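Tetraacyldisaccharide 4'-kinase (Aquifex aeolicus, PDB 4EHX) transfers the gamma-phosphate of ATP to the 4'-position of a tetraacyldisaccharide 1-phosphate, forming lipid IVA in the pathway to lipid A. Local coordinates at residues 39-44 / 49-54; 60-65 / 134-139. All coordinates share one frame; numbering follows the deposited sequence.

Interaction 1. Residues 39-44 / 49-54; sequences ISVGNL and SGKTSF
Val-41 sets CG1 trans to its backbone N (chi1 178°), and Phe-54 swings its ring out in the same sense (chi1 -172°), which brings the two together between strand 38-43 and the start of helix 51-61. The valine straddles one corner of the ring: Val-41 CG1 lies 3.8 Å from Phe-54 CD2 at an oblique angle, while CG2 meets the edge in the ring plane. Val-41 CG1 also rests 3.8 Å from Lys-51 CG, the root of a lysine whose bent chain carries its amine away from the strand. A compact branched residue suits this place, because its methyls can touch ring and lysine chain at once. At the other end, Asn-43 ND2 and Ser-49 OG are 3.4 Å apart, at too poor an angle for a hydrogen bond; ND2 binds Ser-45 O instead. A water donates to Asn-43 OD1 (3.3 Å) and lies weakly bonded near Ser-49 OG. Replacing Asn-43 by a leucine would probably leave Ser-45 O without its amide donor and the loop less firmly held. The glycine-rich loop joining strand to helix is the P-loop; Ser-49 to Thr-52 are among the residues predicted to bind ATP, and Gly-50, the N-cap, has a positive phi (79°) that suits a residue without a side chain. Strand 38-43 runs between parallel strands 134-138 and 150-156, whose Ile-136 and Leu-154 also pack against Val-41 beneath helix 51-61.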
loop_
_atom_site.group_PDB
_atom_site.type_symbol
_atom_site.label_atom_id
_atom_site.label_comp_id
_atom_site.label_asym_id
_atom_site.label_seq_id
_atom_site.Cartn_x
_atom_site.Cartn_y
_atom_site.Cartn_z
ATOM N N ILE A 39 -1.744 5.961 13.354
ATOM C CA ILE A 39 -2.476 4.787 12.930
ATOM C C ILE A 39 -1.539 4.003 12.028
ATOM O O ILE A 39 -0.969 4.564 11.108
ATOM C CB ILE A 39 -3.706 5.178 12.115
ATOM C CG1 ILE A 39 -4.624 6.097 12.936
ATOM C CG2 ILE A 39 -4.456 3.915 11.634
ATOM C CD1 ILE A 39 -5.699 6.819 12.082
ATOM N N SER A 40 -1.372 2.710 12.279
ATOM C CA SER A 40 -0.537 1.911 11.402
ATOM C C SER A 40 -1.406 1.052 10.500
ATOM O O SER A 40 -2.401 0.481 10.939
ATOM C CB SER A 40 0.419 1.019 12.208
ATOM O OG SER A 40 1.217 0.242 11.331
ATOM N N VAL A 41 -1.025 0.980 9.229
ATOM C CA VAL A 41 -1.609 0.036 8.294
ATOM C C VAL A 41 -0.518 -0.939 7.916
ATOM O O VAL A 41 0.599 -0.543 7.553
ATOM C CB VAL A 41 -2.183 0.741 7.027
ATOM C CG1 VAL A 41 -2.740 -0.319 6.041
ATOM C CG2 VAL A 41 -3.265 1.733 7.444
ATOM N N GLY A 42 -0.813 -2.229 8.012
ATOM C CA GLY A 42 0.201 -3.205 7.702
ATOM C C GLY A 42 -0.359 -4.567 7.353
ATOM O O GLY A 42 -1.575 -4.793 7.350
ATOM N N ASN A 43 0.539 -5.483 7.051
ATOM C CA ASN A 43 0.130 -6.859 6.825
ATOM C C ASN A 43 1.251 -7.828 7.193
ATOM O O ASN A 43 2.332 -7.415 7.650
ATOM C CB ASN A 43 -0.375 -7.062 5.402
ATOM C CG ASN A 43 0.738 -7.280 4.427
ATOM O OD1 ASN A 43 1.769 -6.615 4.499
ATOM N ND2 ASN A 43 0.554 -8.230 3.518
ATOM N N LEU A 44 0.985 -9.113 7.031
ATOM C CA LEU A 44 1.914 -10.130 7.498
ATOM C C LEU A 44 2.769 -10.681 6.371
ATOM O O LEU A 44 3.787 -11.308 6.620
ATOM C CB LEU A 44 1.153 -11.286 8.164
ATOM C CG LEU A 44 0.510 -11.004 9.516
ATOM C CD1 LEU A 44 -0.066 -12.283 10.089
ATOM C CD2 LEU A 44 1.542 -10.427 10.461
ATOM N N SER A 49 -1.490 -6.920 -1.368
ATOM C CA SER A 49 -1.936 -6.710 0.009
ATOM C C SER A 49 -3.239 -5.933 0.152
ATOM O O SER A 49 -3.991 -6.137 1.108
ATOM C CB SER A 49 -0.848 -5.964 0.781
ATOM O OG SER A 49 -1.254 -5.732 2.116
ATOM N N GLY A 50 -3.498 -5.027 -0.781
ATOM C CA GLY A 50 -4.613 -4.107 -0.636
ATOM C C GLY A 50 -4.228 -2.990 0.309
ATOM O O GLY A 50 -5.030 -2.104 0.611
ATOM N N LYS A 51 -2.984 -3.014 0.777
ATOM C CA LYS A 51 -2.540 -1.999 1.726
ATOM C C LYS A 51 -2.608 -0.594 1.127
ATOM O O LYS A 51 -3.023 0.348 1.794
ATOM C CB LYS A 51 -1.115 -2.291 2.203
ATOM C CG LYS A 51 -0.556 -1.228 3.107
ATOM C CD LYS A 51 0.876 -0.883 2.727
ATOM C CE LYS A 51 0.928 -0.164 1.387
ATOM N NZ LYS A 51 2.320 0.085 0.959
ATOM N N THR A 52 -2.179 -0.452 -0.122
ATOM C CA THR A 52 -2.205 0.855 -0.781
ATOM C C THR A 52 -3.640 1.376 -0.866
ATOM O O THR A 52 -3.917 2.519 -0.483
ATOM C CB THR A 52 -1.559 0.802 -2.184
ATOM O OG1 THR A 52 -0.216 0.327 -2.060
ATOM C CG2 THR A 52 -1.525 2.188 -2.817
ATOM N N SER A 53 -4.552 0.541 -1.358
ATOM C CA SER A 53 -5.966 0.928 -1.408
ATOM C C SER A 53 -6.509 1.301 -0.037
ATOM O O SER A 53 -7.274 2.266 0.104
ATOM C CB SER A 53 -6.832 -0.188 -2.012
ATOM O OG SER A 53 -6.514 -0.394 -3.366
ATOM N N PHE A 54 -6.139 0.540 0.988
ATOM C CA PHE A 54 -6.658 0.835 2.306
ATOM C C PHE A 54 -6.116 2.152 2.847
ATOM O O PHE A 54 -6.835 2.899 3.506
ATOM C CB PHE A 54 -6.396 -0.302 3.316
ATOM C CG PHE A 54 -7.101 -0.086 4.611
ATOM C CD1 PHE A 54 -8.461 -0.380 4.736
ATOM C CD2 PHE A 54 -6.434 0.464 5.691
ATOM C CE1 PHE A 54 -9.138 -0.142 5.925
ATOM C CE2 PHE A 54 -7.105 0.716 6.871
ATOM C CZ PHE A 54 -8.456 0.406 6.995
HETATM O O HOH W 1 1.899 -4.288 2.163
#

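Interaction 2. Residues 60-65 / 134-139; sequences DLLKDK and VFILDD
Leu-62 and Ile-136 meet tip to tip, methyl against methyl, and dispersion contacts of this kind carry the whole join between segments 60-65 and 134-139. Leu-62 CD1 lies 4.2 Å from Ile-136 CD1 and 4.3 Å from Val-134 CG1, so a single leucine branch serves two residues of the strand. Val-134 and Ile-136 flank Phe-135, two positions apart, and in an extended strand such alternate positions present their side chains to the same face. Val-134 places CG1 between its backbone N and carbonyl carbon (chi1 57°), and this methyl is the one that faces the turn. Beta-branched valine and isoleucine suit the extended backbone, while leucine, branching one carbon later, can reach across from the end of a helix.

The aliphatic part of Lys-65 adds a second, lighter apolar contact, Lys-65 CB lying 4.1 Å from Val-134 CG1. Beyond CB the chain bends at chi2 (-66°) and leads away, its charged end making a cation-pi interaction with Phe-314. A lysine fits this margin because its first carbons can cover the valine while its amine stays outside the apolar contact.

No hydrogen bond crosses between the segments; the polar contribution is local backbone bonding. Leu-62 to Lys-65 form a type I beta turn, in which Lys-65 N donates to Leu-62 O at 2.9 Å. The turn leads from helix 51-61 toward strand 67-71, which pairs in parallel with strand 134-138. On the other side of that strand lies strand 38-43, whose Ile-39 touches both Leu-62 and Val-134; the helix after the P-loop thus packs on the parallel core strands, as in P-loop NTPases, and Ile-310 of helix 303-312 also meets Leu-62.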
loop_
_atom_site.group_PDB
_atom_site.type_symbol
_atom_site.label_atom_id
_atom_site.label_comp_id
_atom_site.label_asym_id
_atom_site.label_seq_id
_atom_site.Cartn_x
_atom_site.Cartn_y
_atom_site.Cartn_z
ATOM N N ASP A 60 -8.961 9.197 3.341
ATOM C CA ASP A 60 -10.239 9.823 3.023
ATOM C C ASP A 60 -11.177 9.911 4.234
ATOM O O ASP A 60 -11.920 10.882 4.382
ATOM C CB ASP A 60 -10.949 9.096 1.868
ATOM C CG ASP A 60 -12.284 9.734 1.524
ATOM O OD1 ASP A 60 -12.258 10.777 0.846
ATOM O OD2 ASP A 60 -13.352 9.219 1.942
ATOM N N LEU A 61 -11.144 8.906 5.102
ATOM C CA LEU A 61 -11.953 8.959 6.316
ATOM C C LEU A 61 -11.497 10.137 7.177
ATOM O O LEU A 61 -12.297 10.745 7.894
ATOM C CB LEU A 61 -11.851 7.654 7.119
ATOM C CG LEU A 61 -12.488 6.392 6.533
ATOM C CD1 LEU A 61 -12.342 5.227 7.503
ATOM C CD2 LEU A 61 -13.965 6.641 6.189
ATOM N N LEU A 62 -10.212 10.460 7.083
ATOM C CA LEU A 62 -9.601 11.549 7.857
ATOM C C LEU A 62 -9.460 12.850 7.069
ATOM O O LEU A 62 -8.565 13.655 7.340
ATOM C CB LEU A 62 -8.210 11.101 8.329
ATOM C CG LEU A 62 -8.192 9.958 9.342
ATOM C CD1 LEU A 62 -6.847 9.222 9.355
ATOM C CD2 LEU A 62 -8.540 10.500 10.742
ATOM N N LYS A 63 -10.341 13.066 6.097
ATOM C CA LYS A 63 -10.222 14.238 5.225
ATOM C C LYS A 63 -10.347 15.575 5.966
ATOM O O LYS A 63 -9.954 16.625 5.453
ATOM C CB LYS A 63 -11.251 14.172 4.099
ATOM C CG LYS A 63 -12.685 14.229 4.568
ATOM C CD LYS A 63 -13.634 14.181 3.365
ATOM C CE LYS A 63 -15.078 14.239 3.846
ATOM N NZ LYS A 63 -16.083 14.198 2.744
ATOM N N ASP A 64 -10.895 15.531 7.170
ATOM C CA ASP A 64 -11.054 16.736 7.976
ATOM C C ASP A 64 -9.807 17.047 8.815
ATOM O O ASP A 64 -9.773 18.050 9.522
ATOM C CB ASP A 64 -12.290 16.606 8.873
ATOM C CG ASP A 64 -13.583 16.454 8.068
ATOM O OD1 ASP A 64 -13.776 17.210 7.087
ATOM O OD2 ASP A 64 -14.401 15.570 8.408
ATOM N N LYS A 65 -8.794 16.184 8.739
ATOM C CA LYS A 65 -7.561 16.353 9.510
ATOM C C LYS A 65 -6.362 16.590 8.592
ATOM O O LYS A 65 -6.378 16.209 7.416
ATOM C CB LYS A 65 -7.266 15.097 10.345
ATOM C CG LYS A 65 -8.297 14.776 11.416
ATOM C CD LYS A 65 -8.310 15.844 12.506
ATOM C CE LYS A 65 -9.128 15.405 13.711
ATOM N NZ LYS A 65 -9.074 16.449 14.779
ATOM N N VAL A 134 -2.355 13.961 12.365
ATOM C CA VAL A 134 -2.364 12.502 12.513
ATOM C C VAL A 134 -1.396 11.889 11.516
ATOM O O VAL A 134 -1.221 12.416 10.410
ATOM C CB VAL A 134 -3.797 11.918 12.314
ATOM C CG1 VAL A 134 -4.375 12.321 10.929
ATOM C CG2 VAL A 134 -3.801 10.393 12.504
ATOM N N PHE A 135 -0.731 10.802 11.911
ATOM C CA PHE A 135 0.129 10.053 11.007
ATOM C C PHE A 135 -0.474 8.711 10.644
ATOM O O PHE A 135 -1.111 8.057 11.470
ATOM C CB PHE A 135 1.486 9.764 11.647
ATOM C CG PHE A 135 2.320 10.973 11.840
ATOM C CD1 PHE A 135 2.937 11.576 10.753
ATOM C CD2 PHE A 135 2.513 11.498 13.113
ATOM C CE1 PHE A 135 3.738 12.706 10.928
ATOM C CE2 PHE A 135 3.308 12.624 13.298
ATOM C CZ PHE A 135 3.923 13.224 12.199
ATOM N N ILE A 136 -0.265 8.300 9.398
ATOM C CA ILE A 136 -0.598 6.940 9.003
ATOM C C ILE A 136 0.718 6.273 8.611
ATOM O O ILE A 136 1.467 6.803 7.784
ATOM C CB ILE A 136 -1.555 6.912 7.788
ATOM C CG1 ILE A 136 -2.929 7.512 8.143
ATOM C CG2 ILE A 136 -1.704 5.492 7.252
ATOM C CD1 ILE A 136 -3.766 7.842 6.889
ATOM N N LEU A 137 1.009 5.118 9.198
ATOM C CA LEU A 137 2.184 4.385 8.757
ATOM C C LEU A 137 1.702 3.505 7.621
ATOM O O LEU A 137 0.790 2.682 7.792
ATOM C CB LEU A 137 2.752 3.486 9.870
ATOM C CG LEU A 137 2.889 4.081 11.277
ATOM C CD1 LEU A 137 3.650 3.092 12.199
ATOM C CD2 LEU A 137 3.629 5.420 11.231
ATOM N N ASP A 138 2.276 3.676 6.443
ATOM C CA ASP A 138 1.954 2.713 5.418
ATOM C C ASP A 138 2.972 1.583 5.619
ATOM O O ASP A 138 4.186 1.795 5.676
ATOM C CB ASP A 138 1.921 3.315 4.008
ATOM C CG ASP A 138 3.285 3.605 3.469
ATOM O OD1 ASP A 138 4.212 3.683 4.286
ATOM O OD2 ASP A 138 3.432 3.771 2.235
ATOM N N ASP A 139 2.468 0.388 5.787
ATOM C CA ASP A 139 3.336 -0.736 6.017
ATOM C C ASP A 139 4.109 -0.612 7.339
ATOM O O ASP A 139 5.339 -0.678 7.375
ATOM C CB ASP A 139 4.283 -0.933 4.830
ATOM C CG ASP A 139 4.812 -2.342 4.776
ATOM O OD1 ASP A 139 4.075 -3.227 5.256
ATOM O OD2 ASP A 139 5.944 -2.568 4.301
#

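Overall arrangement
From the N terminus, strand 38-43 comes first, and interaction 1 closes a short loop, with four residues between the segments, that belongs to the P-loop, bringing the start of helix 51-61 back against the strand. The chain then follows that helix to its far end, where interaction 2 opens; this closes a much longer loop of 68 residues when strand 134-138 arrives. The contacts are therefore in series, neither nested nor crossed, with centres about 12 Å apart. They fasten the two ends of one helix to neighbouring parallel strands. Probable backbone hydrogen bonds join these strands, from Leu-137 N to Ile-39 O and from Val-41 N to Leu-137 O, while Ile-39 CD1 packs against Leu-62 CD1.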